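Local coordinates for protein VP24 (White spot syndrome virus, PDB 5HLJ) that serves as a major envelope protein of the virus, probably held in the viral membrane by a transmembrane helix and here forming a three-chain assembly, at residues 22-27 with 161-166; 110-115 with 128-133. All blocks are in the same frame, centred on the assembly; numbering follows the deposited sequence.

Interaction 1: residues 22-27 with 161-166; sequences NLTING and HYLLSM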
ATOM      1  N   ASN A  22      -6.957  -2.079  10.525  1.00 64.17           N
ATOM      2  CA  ASN A  22      -5.773  -2.880  10.846  1.00 63.35           C
ATOM      3  C   ASN A  22      -6.142  -4.042  11.764  1.00 67.35           C
ATOM      4  O   ASN A  22      -6.588  -3.833  12.892  1.00 63.56           O
ATOM      5  CB  ASN A  22      -4.680  -2.019  11.491  1.00 65.40           C
ATOM      6  CG  ASN A  22      -4.132  -0.948  10.542  1.00 74.47           C
ATOM      7  OD1 ASN A  22      -3.481  -1.264   9.551  1.00 75.63           O
ATOM      8  ND2 ASN A  22      -4.393   0.323  10.852  1.00 74.02           N
ATOM      9  N   LEU A  23      -5.968  -5.260  11.260  1.00 63.87           N
ATOM     10  CA  LEU A  23      -6.303  -6.475  11.990  1.00 61.90           C
ATOM     11  C   LEU A  23      -5.102  -7.413  12.091  1.00 67.74           C
ATOM     12  O   LEU A  23      -4.127  -7.286  11.347  1.00 71.03           O
ATOM     13  CB  LEU A  23      -7.453  -7.215  11.305  1.00 63.47           C
ATOM     14  CG  LEU A  23      -8.778  -6.477  11.143  1.00 66.61           C
ATOM     15  CD1 LEU A  23      -9.767  -7.392  10.466  1.00 65.36           C
ATOM     16  CD2 LEU A  23      -9.308  -6.011  12.502  1.00 63.05           C
ATOM     17  N   THR A  24      -5.197  -8.380  12.992  1.00 66.95           N
ATOM     18  CA  THR A  24      -4.151  -9.374  13.157  1.00 71.33           C
ATOM     19  C   THR A  24      -4.593 -10.723  12.596  1.00 67.15           C
ATOM     20  O   THR A  24      -5.746 -11.104  12.751  1.00 68.62           O
ATOM     21  CB  THR A  24      -3.761  -9.493  14.643  1.00 71.85           C
ATOM     22  OG1 THR A  24      -3.215  -8.241  15.071  1.00 79.54           O
ATOM     23  CG2 THR A  24      -2.718 -10.546  14.842  1.00 74.30           C
ATOM     24  N   ILE A  25      -3.690 -11.425  11.915  1.00 68.48           N
ATOM     25  CA  ILE A  25      -3.996 -12.750  11.361  1.00 66.27           C
ATOM     26  C   ILE A  25      -2.828 -13.723  11.503  1.00 71.57           C
ATOM     27  O   ILE A  25      -1.655 -13.319  11.514  1.00 73.86           O
ATOM     28  CB  ILE A  25      -4.362 -12.706   9.852  1.00 67.60           C
ATOM     29  CG1 ILE A  25      -3.181 -12.187   9.035  1.00 67.32           C
ATOM     30  CG2 ILE A  25      -5.647 -11.914   9.588  1.00 65.74           C
ATOM     31  CD1 ILE A  25      -3.481 -12.015   7.563  1.00 66.29           C
ATOM     32  N   ASN A  26      -3.153 -15.011  11.592  1.00 70.37           N
ATOM     33  CA  ASN A  26      -2.135 -16.057  11.623  1.00 70.63           C
ATOM     34  C   ASN A  26      -2.298 -17.058  10.482  1.00 69.92           C
ATOM     35  O   ASN A  26      -3.410 -17.409  10.111  1.00 69.24           O
ATOM     36  CB  ASN A  26      -2.167 -16.807  12.960  1.00 73.71           C
ATOM     37  CG  ASN A  26      -1.765 -15.931  14.130  1.00 73.46           C
ATOM     38  OD1 ASN A  26      -0.624 -15.494  14.226  1.00 77.69           O
ATOM     39  ND2 ASN A  26      -2.704 -15.681  15.032  1.00 70.82           N
ATOM     40  N   GLY A  27      -1.184 -17.510   9.924  1.00 71.91           N
ATOM     41  CA  GLY A  27      -1.219 -18.613   8.984  1.00 74.76           C
ATOM     42  C   GLY A  27      -1.573 -19.926   9.670  1.00 74.39           C
ATOM     43  O   GLY A  27      -1.178 -20.161  10.809  1.00 77.90           O
ATOM     44  N   HIS A 161       2.799 -15.304  12.068  1.00 67.56           N
ATOM     45  CA  HIS A 161       2.086 -14.138  12.564  1.00 70.40           C
ATOM     46  C   HIS A 161       2.119 -12.948  11.603  1.00 71.70           C
ATOM     47  O   HIS A 161       3.195 -12.497  11.226  1.00 67.71           O
ATOM     48  CB  HIS A 161       2.663 -13.720  13.912  1.00 72.97           C
ATOM     49  CG  HIS A 161       1.775 -12.787  14.674  1.00 83.47           C
ATOM     50  ND1 HIS A 161       0.452 -13.076  14.942  1.00 82.94           N
ATOM     51  CD2 HIS A 161       2.019 -11.577  15.234  1.00 80.73           C
ATOM     52  CE1 HIS A 161      -0.076 -12.090  15.641  1.00 81.13           C
ATOM     53  NE2 HIS A 161       0.853 -11.163  15.828  1.00 86.51           N
ATOM     54  N   TYR A 162       0.943 -12.447  11.214  1.00 64.15           N
ATOM     55  CA  TYR A 162       0.872 -11.332  10.270  1.00 67.06           C
ATOM     56  C   TYR A 162      -0.086 -10.228  10.699  1.00 65.63           C
ATOM     57  O   TYR A 162      -1.019 -10.452  11.473  1.00 66.23           O
ATOM     58  CB  TYR A 162       0.494 -11.844   8.864  1.00 60.03           C
ATOM     59  CG  TYR A 162       1.702 -12.456   8.213  1.00 66.51           C
ATOM     60  CD1 TYR A 162       2.073 -13.791   8.468  1.00 67.72           C
ATOM     61  CD2 TYR A 162       2.520 -11.695   7.397  1.00 61.22           C
ATOM     62  CE1 TYR A 162       3.233 -14.340   7.904  1.00 60.78           C
ATOM     63  CE2 TYR A 162       3.661 -12.226   6.835  1.00 65.87           C
ATOM     64  CZ  TYR A 162       4.018 -13.546   7.089  1.00 64.36           C
ATOM     65  OH  TYR A 162       5.164 -14.029   6.505  1.00 66.13           O
ATOM     66  N   LEU A 163       0.185  -9.027  10.192  1.00 66.68           N
ATOM     67  CA  LEU A 163      -0.655  -7.853  10.406  1.00 65.02           C
ATOM     68  C   LEU A 163      -1.300  -7.515   9.087  1.00 64.68           C
ATOM     69  O   LEU A 163      -0.622  -7.437   8.069  1.00 65.85           O
ATOM     70  CB  LEU A 163       0.163  -6.675  10.924  1.00 62.95           C
ATOM     71  CG  LEU A 163       1.073  -7.007  12.108  1.00 66.93           C
ATOM     72  CD1 LEU A 163       1.988  -5.830  12.486  1.00 64.51           C
ATOM     73  CD2 LEU A 163       0.198  -7.420  13.282  1.00 66.09           C
ATOM     74  N   LEU A 164      -2.613  -7.335   9.104  1.00 64.31           N
ATOM     75  CA  LEU A 164      -3.369  -7.132   7.886  1.00 63.82           C
ATOM     76  C   LEU A 164      -3.917  -5.713   7.819  1.00 64.21           C
ATOM     77  O   LEU A 164      -4.570  -5.252   8.747  1.00 64.98           O
ATOM     78  CB  LEU A 164      -4.513  -8.148   7.816  1.00 68.20           C
ATOM     79  CG  LEU A 164      -5.587  -7.982   6.729  1.00 69.67           C
ATOM     80  CD1 LEU A 164      -5.017  -8.237   5.331  1.00 63.61           C
ATOM     81  CD2 LEU A 164      -6.781  -8.909   7.008  1.00 66.94           C
ATOM     82  N   SER A 165      -3.638  -5.021   6.725  1.00 60.29           N
ATOM     83  CA  SER A 165      -4.243  -3.726   6.476  1.00 64.71           C
ATOM     84  C   SER A 165      -5.255  -3.810   5.349  1.00 64.05           C
ATOM     85  O   SER A 165      -4.927  -4.258   4.255  1.00 65.81           O
ATOM     86  CB  SER A 165      -3.187  -2.676   6.134  1.00 63.98           C
ATOM     87  OG  SER A 165      -2.529  -2.215   7.293  1.00 76.01           O
ATOM     88  N   MET A 166      -6.479  -3.379   5.615  1.00 62.22           N
ATOM     89  CA  MET A 166      -7.489  -3.296   4.561  1.00 67.87           C
ATOM     90  C   MET A 166      -7.968  -1.863   4.414  1.00 67.50           C
ATOM     91  O   MET A 166      -8.224  -1.191   5.408  1.00 69.24           O
ATOM     92  CB  MET A 166      -8.684  -4.207   4.859  1.00 60.29           C
ATOM     93  CG  MET A 166      -8.328  -5.662   5.058  1.00 65.27           C
ATOM     94  SD  MET A 166      -9.782  -6.737   5.195  1.00 72.62           S
ATOM     95  CE  MET A 166     -10.412  -6.281   6.811  1.00 66.85           C
TER
HETATM   96  O   HOH W   1      -2.326  -3.950  10.613  1.00 72.97           O

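Interaction 2: residues 110-115 with 128-133; sequences VSLSPG and FVLYFK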
ATOM      1  N   VAL A 110      -5.363  -4.459   0.029  1.00 66.05           N
ATOM      2  CA  VAL A 110      -4.878  -5.005   1.277  1.00 63.68           C
ATOM      3  C   VAL A 110      -3.363  -4.982   1.265  1.00 66.00           C
ATOM      4  O   VAL A 110      -2.747  -4.940   0.207  1.00 70.52           O
ATOM      5  CB  VAL A 110      -5.369  -6.456   1.528  1.00 66.57           C
ATOM      6  CG1 VAL A 110      -6.869  -6.559   1.340  1.00 64.27           C
ATOM      7  CG2 VAL A 110      -4.663  -7.419   0.623  1.00 60.47           C
ATOM      8  N   SER A 111      -2.762  -5.006   2.446  1.00 64.79           N
ATOM      9  CA  SER A 111      -1.332  -5.226   2.543  1.00 61.63           C
ATOM     10  C   SER A 111      -1.048  -6.005   3.811  1.00 61.35           C
ATOM     11  O   SER A 111      -1.880  -6.060   4.712  1.00 61.15           O
ATOM     12  CB  SER A 111      -0.554  -3.901   2.499  1.00 61.79           C
ATOM     13  OG  SER A 111      -1.032  -2.990   3.464  1.00 74.29           O
ATOM     14  N   LEU A 112       0.115  -6.642   3.845  1.00 62.00           N
ATOM     15  CA  LEU A 112       0.525  -7.469   4.960  1.00 60.33           C
ATOM     16  C   LEU A 112       1.886  -7.058   5.451  1.00 64.13           C
ATOM     17  O   LEU A 112       2.769  -6.709   4.671  1.00 62.77           O
ATOM     18  CB  LEU A 112       0.611  -8.954   4.578  1.00 64.71           C
ATOM     19  CG  LEU A 112      -0.569  -9.885   4.350  1.00 70.55           C
ATOM     20  CD1 LEU A 112       0.025 -11.266   4.144  1.00 68.25           C
ATOM     21  CD2 LEU A 112      -1.549  -9.888   5.519  1.00 62.62           C
ATOM     22  N   SER A 113       2.059  -7.161   6.753  1.00 62.27           N
ATOM     23  CA  SER A 113       3.361  -7.104   7.357  1.00 62.23           C
ATOM     24  C   SER A 113       3.468  -8.328   8.257  1.00 62.57           C
ATOM     25  O   SER A 113       2.495  -8.682   8.919  1.00 65.71           O
ATOM     26  CB  SER A 113       3.533  -5.808   8.148  1.00 59.71           C
ATOM     27  OG  SER A 113       4.629  -5.899   9.048  1.00 64.82           O
ATOM     28  N   PRO A 114       4.635  -8.986   8.283  1.00 62.17           N
ATOM     29  CA  PRO A 114       4.835  -9.991   9.339  1.00 64.65           C
ATOM     30  C   PRO A 114       4.746  -9.318  10.697  1.00 63.37           C
ATOM     31  O   PRO A 114       5.093  -8.135  10.785  1.00 65.57           O
ATOM     32  CB  PRO A 114       6.246 -10.520   9.076  1.00 59.48           C
ATOM     33  CG  PRO A 114       6.944  -9.383   8.338  1.00 58.71           C
ATOM     34  CD  PRO A 114       5.856  -8.761   7.487  1.00 64.64           C
ATOM     35  N   GLY A 115       4.245 -10.022  11.707  1.00 63.21           N
ATOM     36  CA  GLY A 115       4.311  -9.546  13.079  1.00 61.75           C
ATOM     37  C   GLY A 115       5.657  -9.936  13.685  1.00 67.59           C
ATOM     38  O   GLY A 115       6.450 -10.631  13.046  1.00 66.96           O
ATOM     39  N   PHE A 128       6.855 -12.971  -0.117  1.00 66.92           N
ATOM     40  CA  PHE A 128       5.559 -13.421  -0.617  1.00 64.60           C
ATOM     41  C   PHE A 128       5.005 -12.547  -1.743  1.00 65.71           C
ATOM     42  O   PHE A 128       5.369 -11.390  -1.895  1.00 66.52           O
ATOM     43  CB  PHE A 128       4.537 -13.467   0.534  1.00 68.57           C
ATOM     44  CG  PHE A 128       4.362 -12.149   1.244  1.00 69.35           C
ATOM     45  CD1 PHE A 128       3.435 -11.217   0.799  1.00 64.44           C
ATOM     46  CD2 PHE A 128       5.133 -11.839   2.358  1.00 69.56           C
ATOM     47  CE1 PHE A 128       3.292  -9.998   1.446  1.00 64.20           C
ATOM     48  CE2 PHE A 128       4.982 -10.623   3.013  1.00 66.80           C
ATOM     49  CZ  PHE A 128       4.060  -9.704   2.554  1.00 64.14           C
ATOM     50  N   VAL A 129       4.114 -13.120  -2.536  1.00 69.57           N
ATOM     51  CA  VAL A 129       3.331 -12.340  -3.475  1.00 66.78           C
ATOM     52  C   VAL A 129       1.884 -12.354  -2.979  1.00 68.10           C
ATOM     53  O   VAL A 129       1.324 -13.404  -2.660  1.00 65.32           O
ATOM     54  CB  VAL A 129       3.432 -12.891  -4.914  1.00 65.90           C
ATOM     55  CG1 VAL A 129       2.550 -12.107  -5.870  1.00 62.12           C
ATOM     56  CG2 VAL A 129       4.861 -12.843  -5.380  1.00 65.11           C
ATOM     57  N   LEU A 130       1.315 -11.159  -2.869  1.00 70.96           N
ATOM     58  CA  LEU A 130      -0.050 -10.953  -2.416  1.00 64.32           C
ATOM     59  C   LEU A 130      -1.026 -10.933  -3.575  1.00 64.27           C
ATOM     60  O   LEU A 130      -0.832 -10.177  -4.526  1.00 65.60           O
ATOM     61  CB  LEU A 130      -0.154  -9.628  -1.677  1.00 65.34           C
ATOM     62  CG  LEU A 130      -0.374  -9.572  -0.178  1.00 74.46           C
ATOM     63  CD1 LEU A 130      -0.576  -8.114   0.222  1.00 74.15           C
ATOM     64  CD2 LEU A 130      -1.595 -10.382   0.169  1.00 73.90           C
ATOM     65  N   TYR A 131      -2.077 -11.737  -3.499  1.00 59.64           N
ATOM     66  CA  TYR A 131      -3.159 -11.627  -4.455  1.00 61.19           C
ATOM     67  C   TYR A 131      -4.377 -10.929  -3.821  1.00 64.18           C
ATOM     68  O   TYR A 131      -4.869 -11.350  -2.771  1.00 62.33           O
ATOM     69  CB  TYR A 131      -3.579 -13.004  -5.008  1.00 59.96           C
ATOM     70  CG  TYR A 131      -4.889 -12.905  -5.767  1.00 59.19           C
ATOM     71  CD1 TYR A 131      -4.934 -12.353  -7.035  1.00 62.02           C
ATOM     72  CD2 TYR A 131      -6.090 -13.292  -5.181  1.00 63.38           C
ATOM     73  CE1 TYR A 131      -6.133 -12.216  -7.715  1.00 64.90           C
ATOM     74  CE2 TYR A 131      -7.295 -13.145  -5.847  1.00 60.50           C
ATOM     75  CZ  TYR A 131      -7.304 -12.613  -7.113  1.00 62.40           C
ATOM     76  OH  TYR A 131      -8.482 -12.478  -7.790  1.00 65.84           O
ATOM     77  N   PHE A 132      -4.868  -9.872  -4.462  1.00 62.43           N
ATOM     78  CA  PHE A 132      -6.125  -9.271  -4.035  1.00 61.31           C
ATOM     79  C   PHE A 132      -6.846  -8.531  -5.152  1.00 62.75           C
ATOM     80  O   PHE A 132      -6.270  -7.680  -5.824  1.00 66.48           O
ATOM     81  CB  PHE A 132      -5.921  -8.293  -2.863  1.00 54.77           C
ATOM     82  CG  PHE A 132      -7.219  -7.717  -2.353  1.00 59.84           C
ATOM     83  CD1 PHE A 132      -8.124  -8.521  -1.662  1.00 57.58           C
ATOM     84  CD2 PHE A 132      -7.568  -6.404  -2.619  1.00 59.19           C
ATOM     85  CE1 PHE A 132      -9.332  -8.013  -1.202  1.00 58.37           C
ATOM     86  CE2 PHE A 132      -8.775  -5.882  -2.163  1.00 62.42           C
ATOM     87  CZ  PHE A 132      -9.658  -6.695  -1.445  1.00 62.57           C
ATOM     88  N   LYS A 133      -8.127  -8.839  -5.303  1.00 64.06           N
ATOM     89  CA  LYS A 133      -9.021  -8.153  -6.237  1.00 61.77           C
ATOM     90  C   LYS A 133     -10.046  -7.323  -5.450  1.00 65.56           C
ATOM     91  O   LYS A 133     -10.650  -7.835  -4.503  1.00 63.24           O
ATOM     92  CB  LYS A 133      -9.706  -9.196  -7.118  1.00 63.02           C
ATOM     93  CG  LYS A 133     -10.922  -8.749  -7.910  1.00 70.19           C
ATOM     94  CD  LYS A 133     -11.445  -9.967  -8.691  1.00 74.40           C
ATOM     95  CE  LYS A 133     -12.809  -9.757  -9.318  1.00 72.58           C
ATOM     96  NZ  LYS A 133     -12.761  -8.782 -10.425  1.00 84.05           N
TER

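Interaction 1: residues 22-27 with 161-166
Leu-23 with Leu-164, and Ile-25 with Tyr-162, are hydrogen-bonded pairs of two antiparallel neighbouring strands in the large mixed beta-sheet of VP24. Four backbone bonds join them; Leu-164 N to Leu-23 O is 2.7 Å, and Ile-25 N to Tyr-162 O is nearly straight at 175°.

The apolar side chains of these pairs share the buried face of the sheet, which Phe-147 of strand 141-151 helps to cover. Ile-25 runs over its partner strand, with CG1 3.7 Å from Tyr-162 CB and CD1 4.0 Å from Leu-164 CB. Its CG1 lies between backbone N and carbonyl carbon (chi1 62°), which sends the chain's long branch across the strand. Met-166, flexible and bent at chi3, brings CE to 3.9 Å from Leu-23 CD1.

The other, partly exposed face, where non-hydrogen-bonded pairs stand, is mostly polar; Leu-163 there packs on Phe-132 of the second subunit. Ser-165 OG donates to Asn-22 OD1 at 2.6 Å, and a water also donates to that oxygen, so two bonds grip it. Asn-22 ND2 makes a weak hydrogen bond to Asp-108 of the second subunit. At the other end, His-161 presents its ring edge to Asn-26: ND1 donates to OD1 of Asn-26 over 2.7 Å, the acceptor lying in the ring plane while the donor is tilted 28° from the amide carbonyl plane.

Interaction 2: residues 110-115 with 128-133
This is an apolar side-chain packing contact between two strands that face each other, with their side chains between them, without being paired; the axes of the two short segments approach to 8.3 Å and run nearly antiparallel at 153°. Alternation along strand 110-114 points Val-110 and Leu-112 toward 128-133, and Phe-128, Leu-130 and Phe-132 answer them.

One meeting is a CH-pi contact. Val-110 CG1 stands over the centre of the Phe-132 ring, 3.7 Å from its centroid and 6° off the normal, while CG2 of the same valine rests 3.8 Å from Phe-132 CB. With CG anti to the backbone N (chi1 -177°), Phe-132 places its ring face against the valine; a compact branched residue suits this place because it can put one methyl on the ring and the other on its stem. Ser-113 OG of the third subunit is hydrogen-bonded to Phe-132 N.

Leu-130 reaches the opposite backbone, its CD1 lying 3.8 Å from Ser-111 CA. The ring edge of Phe-128 meets the carbonyl of Leu-112, CZ lying 3.9 Å from Leu-112 O.

Around these residues, Phe-147 of strand 141-151 touches Leu-112, Leu-130 and Phe-132. Strand 161-170 flanks 110-115, and strand 141-151 pairs with 128-131.

From the N terminus, strand 19-28 pairs with 33-42 on one side and, much later in the chain, with 161-170 on the other, so interaction 1 closes a long loop of 133 residues. Interaction 2 is nested inside it, closing a short loop of 12 residues between 110-115 and 128-133. The two meet where strand 105-114 pairs with 161-170: Leu-163 N lies 2.7 Å from Ser-113 O, a probable hydrogen bond, and Tyr-162 packs on Pro-114. Strand 19-28 is thus tied through 161-170 to 105-114, and interaction 2 carries the connection by side-chain packing to 128-131, an outermost strand of the sheet within this chain. Both interactions also touch the second subunit.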